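Local coordinates for protein hyperpolarization-activated (Ih) channel (Strongylocentrotus purpuratus, PDB 2PTM) that probably forms a voltage-gated potassium-conducting ion channel of the membrane, and binds cyclic AMP in the C-terminal region described here, at residues Y38-R43 with F96-P101; L148-R153 with A182-M187. All coordinates share one frame; numbering follows the deposited sequence.

In the fold
Contact 1 and contact 2 lie on opposite sides of the chain's centre, their own centres about 28 Å apart and their nearest atoms about 9 Å apart, without touching. Contact 1 closes before contact 2 opens along the chain. Contact 1 ties C-linker helix 28-42 to strand 95-99, the first strand of the beta roll of the cyclic nucleotide-binding domain. Contact 2 joins the end of short helix 145-149 to helix 181-192, beside the cyclic AMP. The beta roll lies between them: strand 95-99 is one edge of a four-strand sheet whose other edge, 141-142, leads into helix 145-149. One contact therefore marks the C-linker side of the domain, the other its nucleotide-binding side.

Contact 1: residues Y38-R43 with F96-P101; sequences YEYRYR and FEVFQP. With NCO (cobalt hexammine(III)), chain B.
Tyr40 and Arg41, on the last turn of C-linker helix 28-42, face Phe96 and Val98 on the first strand of the beta roll. Helix and strand run at 144° to each other, their short axes 9.6 Å apart at closest approach. Arg41 has CG anti to its N (chi1 179°) and an extended chain as far as NE, which carries the guanidinium across to the strand. Arg41 NE comes to the edge of the Phe96 ring, near its plane, 3.9 Å from Phe96 CE2, and the two flat groups stand 75° apart. The main polar partner of Arg41 NH1 is Tyr37 OH; a water bonds weakly to NH1 and donates to Phe96 O at 3.0 Å. On its own helix the guanidinium has Tyr42 OH over the centre of one face. Val98 divides its methyls between the two neighbours: CG1 meets Tyr40 CD2 at 4.0 Å, and CG2 packs on Arg41 CG. This is the junction of C-linker and cyclic nucleotide-binding domain, and a second subunit borders it, with Tyr38 OH and Tyr42 OH bonded to Glu55 of that neighbouring subunit. Glu39, which does not touch the strand, binds cobalt hexammine. Glu39 OE1 accepts from ammines N4 and N6, both at 2.9 Å, while Glu39 OE2 takes N1 at 3.2 Å. An alanine in place of Glu39 removes both carboxylate oxygens, and with them three hydrogen bonds, and would probably weaken the hold on the trivalent ion. Asp36 OD1 is a further acceptor for the same ion.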
loop_
_atom_site.group_PDB
_atom_site.type_symbol
_atom_site.label_atom_id
_atom_site.label_comp_id
_atom_site.label_asym_id
_atom_site.label_seq_id
_atom_site.Cartn_x
_atom_site.Cartn_y
_atom_site.Cartn_z
ATOM N N TYR A 38 23.560 1.050 12.613
ATOM C CA TYR A 38 22.668 2.075 13.163
ATOM C C TYR A 38 23.457 3.292 13.602
ATOM O O TYR A 38 23.034 4.424 13.385
ATOM C CB TYR A 38 21.849 1.545 14.341
ATOM C CG TYR A 38 20.562 0.859 13.927
ATOM C CD1 TYR A 38 20.523 -0.508 13.710
ATOM C CD2 TYR A 38 19.390 1.586 13.745
ATOM C CE1 TYR A 38 19.354 -1.138 13.322
ATOM C CE2 TYR A 38 18.214 0.963 13.357
ATOM C CZ TYR A 38 18.204 -0.401 13.153
ATOM O OH TYR A 38 17.048 -1.039 12.774
ATOM N N GLU A 39 24.603 3.059 14.231
ATOM C CA GLU A 39 25.424 4.165 14.696
ATOM C C GLU A 39 25.928 4.972 13.509
ATOM O O GLU A 39 25.879 6.201 13.515
ATOM C CB GLU A 39 26.620 3.672 15.516
ATOM C CG GLU A 39 27.495 4.836 16.003
ATOM C CD GLU A 39 28.796 4.385 16.631
ATOM O OE1 GLU A 39 29.473 3.516 16.048
ATOM O OE2 GLU A 39 29.146 4.903 17.710
ATOM N N TYR A 40 26.417 4.278 12.486
ATOM C CA TYR A 40 26.987 4.959 11.321
ATOM C C TYR A 40 25.934 5.750 10.563
ATOM O O TYR A 40 26.155 6.904 10.174
ATOM C CB TYR A 40 27.659 3.973 10.360
ATOM C CG TYR A 40 28.325 4.682 9.202
ATOM C CD1 TYR A 40 29.666 5.059 9.265
ATOM C CD2 TYR A 40 27.609 5.010 8.059
ATOM C CE1 TYR A 40 30.275 5.726 8.199
ATOM C CE2 TYR A 40 28.208 5.673 7.000
ATOM C CZ TYR A 40 29.537 6.025 7.075
ATOM O OH TYR A 40 30.123 6.690 6.014
ATOM N N ARG A 41 24.790 5.121 10.332
ATOM C CA ARG A 41 23.765 5.754 9.516
ATOM C C ARG A 41 23.060 6.883 10.245
ATOM O O ARG A 41 22.877 7.963 9.683
ATOM C CB ARG A 41 22.728 4.751 9.034
ATOM C CG ARG A 41 21.663 5.434 8.204
ATOM C CD ARG A 41 20.718 4.468 7.536
ATOM N NE ARG A 41 19.620 5.183 6.886
ATOM C CZ ARG A 41 18.649 4.590 6.202
ATOM N NH1 ARG A 41 18.642 3.269 6.064
ATOM N NH2 ARG A 41 17.690 5.316 5.647
ATOM N N TYR A 42 22.667 6.638 11.492
ATOM C CA TYR A 42 21.779 7.569 12.193
ATOM C C TYR A 42 22.502 8.479 13.183
ATOM O O TYR A 42 22.019 9.571 13.494
ATOM C CB TYR A 42 20.606 6.825 12.859
ATOM C CG TYR A 42 19.757 6.029 11.879
ATOM C CD1 TYR A 42 18.835 6.661 11.045
ATOM C CD2 TYR A 42 19.878 4.650 11.784
ATOM C CE1 TYR A 42 18.064 5.937 10.143
ATOM C CE2 TYR A 42 19.111 3.918 10.879
ATOM C CZ TYR A 42 18.205 4.569 10.066
ATOM O OH TYR A 42 17.447 3.841 9.171
ATOM N N ARG A 43 23.658 8.035 13.666
ATOM C CA ARG A 43 24.490 8.855 14.548
ATOM C C ARG A 43 23.729 9.364 15.769
ATOM O O ARG A 43 23.932 10.500 16.213
ATOM C CB ARG A 43 25.095 10.033 13.778
ATOM C CG ARG A 43 25.936 9.625 12.569
ATOM C CD ARG A 43 27.205 8.898 12.989
ATOM N NE ARG A 43 28.025 8.502 11.842
ATOM C CZ ARG A 43 28.798 9.341 11.158
ATOM N NH1 ARG A 43 28.846 10.620 11.507
ATOM N NH2 ARG A 43 29.517 8.907 10.129
ATOM N N PHE A 96 17.853 6.847 -0.232
ATOM C CA PHE A 96 19.131 6.778 0.484
ATOM C C PHE A 96 19.393 5.362 0.988
ATOM O O PHE A 96 18.508 4.725 1.561
ATOM C CB PHE A 96 19.102 7.749 1.659
ATOM C CG PHE A 96 20.391 7.826 2.418
ATOM C CD1 PHE A 96 21.546 8.270 1.802
ATOM C CD2 PHE A 96 20.444 7.469 3.753
ATOM C CE1 PHE A 96 22.735 8.360 2.504
ATOM C CE2 PHE A 96 21.634 7.563 4.466
ATOM C CZ PHE A 96 22.781 8.001 3.837
ATOM N N GLU A 97 20.600 4.861 0.768
ATOM C CA GLU A 97 20.968 3.528 1.245
ATOM C C GLU A 97 22.371 3.612 1.799
ATOM O O GLU A 97 23.183 4.388 1.304
ATOM C CB GLU A 97 20.920 2.487 0.110
ATOM C CG GLU A 97 19.502 2.206 -0.431
ATOM C CD GLU A 97 19.449 1.028 -1.386
ATOM O OE1 GLU A 97 20.168 0.032 -1.159
ATOM O OE2 GLU A 97 18.681 1.094 -2.365
ATOM N N VAL A 98 22.654 2.822 2.826
ATOM C CA VAL A 98 24.006 2.748 3.366
ATOM C C VAL A 98 24.421 1.293 3.350
ATOM O O VAL A 98 23.615 0.420 3.698
ATOM C CB VAL A 98 24.074 3.285 4.825
ATOM C CG1 VAL A 98 25.369 2.843 5.495
ATOM C CG2 VAL A 98 23.949 4.804 4.851
ATOM N N PHE A 99 25.664 1.037 2.930
ATOM C CA PHE A 99 26.260 -0.292 2.982
ATOM C C PHE A 99 27.605 -0.244 3.729
ATOM O O PHE A 99 28.206 0.825 3.897
ATOM C CB PHE A 99 26.458 -0.878 1.567
ATOM C CG PHE A 99 25.174 -1.298 0.883
ATOM C CD1 PHE A 99 24.736 -2.624 0.937
ATOM C CD2 PHE A 99 24.420 -0.377 0.170
ATOM C CE1 PHE A 99 23.565 -3.021 0.318
ATOM C CE2 PHE A 99 23.238 -0.760 -0.465
ATOM C CZ PHE A 99 22.808 -2.093 -0.391
ATOM N N GLN A 100 28.060 -1.415 4.166
ATOM C CA GLN A 100 29.243 -1.553 5.010
ATOM C C GLN A 100 30.378 -2.248 4.271
ATOM O O GLN A 100 30.146 -2.918 3.271
ATOM C CB GLN A 100 28.877 -2.341 6.273
ATOM C CG GLN A 100 28.045 -1.511 7.259
ATOM C CD GLN A 100 27.399 -2.337 8.340
ATOM O OE1 GLN A 100 26.523 -3.151 8.063
ATOM N NE2 GLN A 100 27.814 -2.117 9.594
ATOM N N PRO A 101 31.616 -2.087 4.764
ATOM C CA PRO A 101 32.780 -2.722 4.140
ATOM C C PRO A 101 32.550 -4.212 3.881
ATOM O O PRO A 101 32.025 -4.911 4.757
ATOM C CB PRO A 101 33.877 -2.527 5.188
ATOM C CG PRO A 101 33.508 -1.283 5.872
ATOM C CD PRO A 101 32.002 -1.237 5.905
HETATM CO CO NCO B . 30.826 0.923 18.637
HETATM N N1 NCO B . 29.903 2.564 19.687
HETATM N N2 NCO B . 32.501 0.962 20.013
HETATM N N3 NCO B . 29.831 -0.680 19.815
HETATM N N4 NCO B . 31.931 2.459 17.227
HETATM N N5 NCO B . 31.796 -0.681 17.553
HETATM N N6 NCO B . 29.085 0.938 17.249
HETATM O O HOH W 1 17.932 2.197 3.030
#

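Contact 2: residues L148-R153 with A182-M187; sequences LTRERR and AMRKTM. With CMP (adenosine-3',5'-cyclic-monophosphate), chain C.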
loop_
_atom_site.group_PDB
_atom_site.type_symbol
_atom_site.label_atom_id
_atom_site.label_comp_id
_atom_site.label_asym_id
_atom_site.label_seq_id
_atom_site.Cartn_x
_atom_site.Cartn_y
_atom_site.Cartn_z
ATOM N N LEU A 148 19.145 -1.320 -18.387
ATOM C CA LEU A 148 19.087 -0.963 -19.801
ATOM C C LEU A 148 18.797 -2.177 -20.680
ATOM O O LEU A 148 18.051 -2.081 -21.655
ATOM C CB LEU A 148 20.390 -0.282 -20.240
ATOM C CG LEU A 148 20.682 1.094 -19.636
ATOM C CD1 LEU A 148 22.130 1.523 -19.898
ATOM C CD2 LEU A 148 19.701 2.125 -20.173
ATOM N N THR A 149 19.377 -3.320 -20.328
ATOM C CA THR A 149 19.228 -4.531 -21.130
ATOM C C THR A 149 18.041 -5.375 -20.683
ATOM O O THR A 149 17.556 -6.222 -21.430
ATOM C CB THR A 149 20.467 -5.424 -21.022
ATOM O OG1 THR A 149 20.564 -5.931 -19.686
ATOM C CG2 THR A 149 21.723 -4.647 -21.364
ATOM N N ARG A 150 17.589 -5.147 -19.457
ATOM C CA ARG A 150 16.569 -5.988 -18.836
ATOM C C ARG A 150 17.020 -7.449 -18.797
ATOM O O ARG A 150 16.196 -8.369 -18.801
ATOM C CB ARG A 150 15.234 -5.842 -19.568
ATOM C CG ARG A 150 14.761 -4.402 -19.681
ATOM C CD ARG A 150 13.706 -4.236 -20.764
ATOM N NE ARG A 150 13.414 -2.827 -21.013
ATOM C CZ ARG A 150 14.084 -2.066 -21.874
ATOM N NH1 ARG A 150 15.086 -2.580 -22.577
ATOM N NH2 ARG A 150 13.752 -0.791 -22.034
ATOM N N GLU A 151 18.335 -7.648 -18.774
ATOM C CA GLU A 151 18.934 -8.969 -18.643
ATOM C C GLU A 151 19.410 -9.187 -17.208
ATOM O O GLU A 151 18.641 -9.016 -16.264
ATOM C CB GLU A 151 20.110 -9.123 -19.610
ATOM C CG GLU A 151 19.724 -9.056 -21.081
ATOM C CD GLU A 151 18.991 -10.292 -21.546
ATOM O OE1 GLU A 151 18.879 -11.251 -20.751
ATOM O OE2 GLU A 151 18.531 -10.309 -22.708
ATOM N N ARG A 152 20.672 -9.565 -17.045
ATOM C CA ARG A 152 21.208 -9.828 -15.710
ATOM C C ARG A 152 22.399 -8.939 -15.390
ATOM O O ARG A 152 22.997 -8.365 -16.287
ATOM C CB ARG A 152 21.608 -11.297 -15.578
ATOM C CG ARG A 152 20.462 -12.263 -15.847
ATOM C CD ARG A 152 20.942 -13.698 -15.869
ATOM N NE ARG A 152 19.835 -14.635 -16.064
ATOM C CZ ARG A 152 19.208 -15.257 -15.070
ATOM N NH1 ARG A 152 19.590 -15.049 -13.818
ATOM N NH2 ARG A 152 18.212 -16.097 -15.321
ATOM N N ARG A 153 22.731 -8.838 -14.103
ATOM C CA ARG A 153 23.927 -8.122 -13.654
ATOM C C ARG A 153 25.177 -8.698 -14.319
ATOM O O ARG A 153 25.347 -9.913 -14.352
ATOM C CB ARG A 153 24.066 -8.236 -12.138
ATOM C CG ARG A 153 22.870 -7.707 -11.326
ATOM C CD ARG A 153 22.665 -6.215 -11.503
ATOM N NE ARG A 153 21.850 -5.648 -10.431
ATOM C CZ ARG A 153 21.442 -4.383 -10.384
ATOM N NH1 ARG A 153 21.765 -3.544 -11.358
ATOM N NH2 ARG A 153 20.714 -3.956 -9.352
ATOM N N ALA A 182 16.990 12.196 -24.086
ATOM C CA ALA A 182 18.386 12.579 -24.286
ATOM C C ALA A 182 19.292 11.906 -23.258
ATOM O O ALA A 182 20.432 11.548 -23.563
ATOM C CB ALA A 182 18.542 14.090 -24.225
ATOM N N MET A 183 18.774 11.729 -22.043
ATOM C CA MET A 183 19.536 11.089 -20.976
ATOM C C MET A 183 19.626 9.558 -21.083
ATOM O O MET A 183 20.539 8.950 -20.519
ATOM C CB MET A 183 19.013 11.507 -19.603
ATOM C CG MET A 183 19.935 12.469 -18.867
ATOM S SD MET A 183 20.318 13.988 -19.756
ATOM C CE MET A 183 18.767 14.875 -19.604
ATOM N N ARG A 184 18.686 8.937 -21.792
ATOM C CA ARG A 184 18.813 7.518 -22.093
ATOM C C ARG A 184 19.991 7.335 -23.029
ATOM O O ARG A 184 20.761 6.379 -22.905
ATOM C CB ARG A 184 17.551 6.958 -22.753
ATOM C CG ARG A 184 17.673 5.480 -23.111
ATOM C CD ARG A 184 16.353 4.879 -23.579
ATOM N NE ARG A 184 15.365 4.779 -22.504
ATOM C CZ ARG A 184 15.284 3.762 -21.648
ATOM N NH1 ARG A 184 16.140 2.749 -21.726
ATOM N NH2 ARG A 184 14.347 3.756 -20.709
ATOM N N LYS A 185 20.123 8.259 -23.975
ATOM C CA LYS A 185 21.199 8.195 -24.953
ATOM C C LYS A 185 22.535 8.315 -24.248
ATOM O O LYS A 185 23.427 7.496 -24.453
ATOM C CB LYS A 185 21.042 9.293 -25.999
ATOM N N THR A 186 22.673 9.329 -23.398
ATOM C CA THR A 186 23.933 9.513 -22.687
ATOM C C THR A 186 24.204 8.325 -21.770
ATOM O O THR A 186 25.345 7.905 -21.611
ATOM C CB THR A 186 24.000 10.851 -21.911
ATOM O OG1 THR A 186 23.319 10.728 -20.659
ATOM C CG2 THR A 186 23.380 11.977 -22.723
ATOM N N MET A 187 23.153 7.756 -21.189
ATOM C CA MET A 187 23.338 6.603 -20.322
ATOM C C MET A 187 23.786 5.368 -21.101
ATOM O O MET A 187 24.694 4.661 -20.683
ATOM C CB MET A 187 22.058 6.291 -19.543
ATOM C CG MET A 187 22.203 5.139 -18.568
ATOM S SD MET A 187 22.456 5.674 -16.862
ATOM C CE MET A 187 21.033 6.743 -16.660
HETATM P P CMP C . 24.938 -4.048 -13.792
HETATM O O1P CMP C . 25.302 -5.188 -14.793
HETATM O O2P CMP C . 23.541 -3.655 -13.695
HETATM O "O5'" CMP C . 25.653 -4.576 -12.451
HETATM C "C5'" CMP C . 27.018 -4.443 -12.135
HETATM C "C4'" CMP C . 27.570 -3.062 -12.463
HETATM O "O4'" CMP C . 28.987 -2.953 -12.537
HETATM C "C3'" CMP C . 27.178 -2.753 -13.887
HETATM O "O3'" CMP C . 25.849 -2.800 -14.280
HETATM C "C2'" CMP C . 27.946 -1.486 -14.266
HETATM O "O2'" CMP C . 27.370 -0.379 -13.586
HETATM C "C1'" CMP C . 29.239 -1.825 -13.448
HETATM N N9 CMP C . 30.330 -2.193 -14.304
HETATM C C8 CMP C . 30.535 -3.393 -15.030
HETATM N N7 CMP C . 31.704 -3.403 -15.692
HETATM C C5 CMP C . 32.291 -2.163 -15.418
HETATM C C6 CMP C . 33.503 -1.524 -15.809
HETATM N N6 CMP C . 34.401 -2.166 -16.624
HETATM N N1 CMP C . 33.760 -0.260 -15.355
HETATM C C2 CMP C . 32.866 0.336 -14.536
HETATM N N3 CMP C . 31.688 -0.136 -14.074
HETATM C C4 CMP C . 31.445 -1.390 -14.526
#
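Leu148 and Met187 bring the two backbones nearest, their CA atoms 8.7 Å apart, where the end of helix 145-149 comes up beside helix 181-192. The leucine forks between two residues one helical turn apart: Leu148 CD1 lies 3.9 Å from Met187 CG, and Leu148 CD2 is the same 3.9 Å from Arg184 NH1. Phe173 of helix 170-179 packs against both Leu148 and Met187. Arg184 bends at chi3 (-69°), swinging its guanidinium toward the leucine. Two like charges come close where Arg150 NH2 stands 4.3 Å from Arg184 NH1, but Arg184 NH2 is bonded to Asn174 OD1 and has a long, weak ion pair to Asp178. Beyond Leu148 the chain leaves the helix at Arg150, with positive phi, and Thr149 OG1 accepts from Glu151 N at 3.0 Å to close an ST turn. That turn leads to Arg153, and Arg153 NH1 donates to O2P of the cyclic AMP at 2.9 Å and 155°, with the phosphate oxygen in the guanidinium plane. Arg153 NH2 is anchored on Arg114 O. A short helix and an arginine gripping the cyclic phosphate are the core of the phosphate-binding cassette of cyclic nucleotide-binding domains, whose short helix here packs through Leu148 against helix 181-192, the C-helix of the domain.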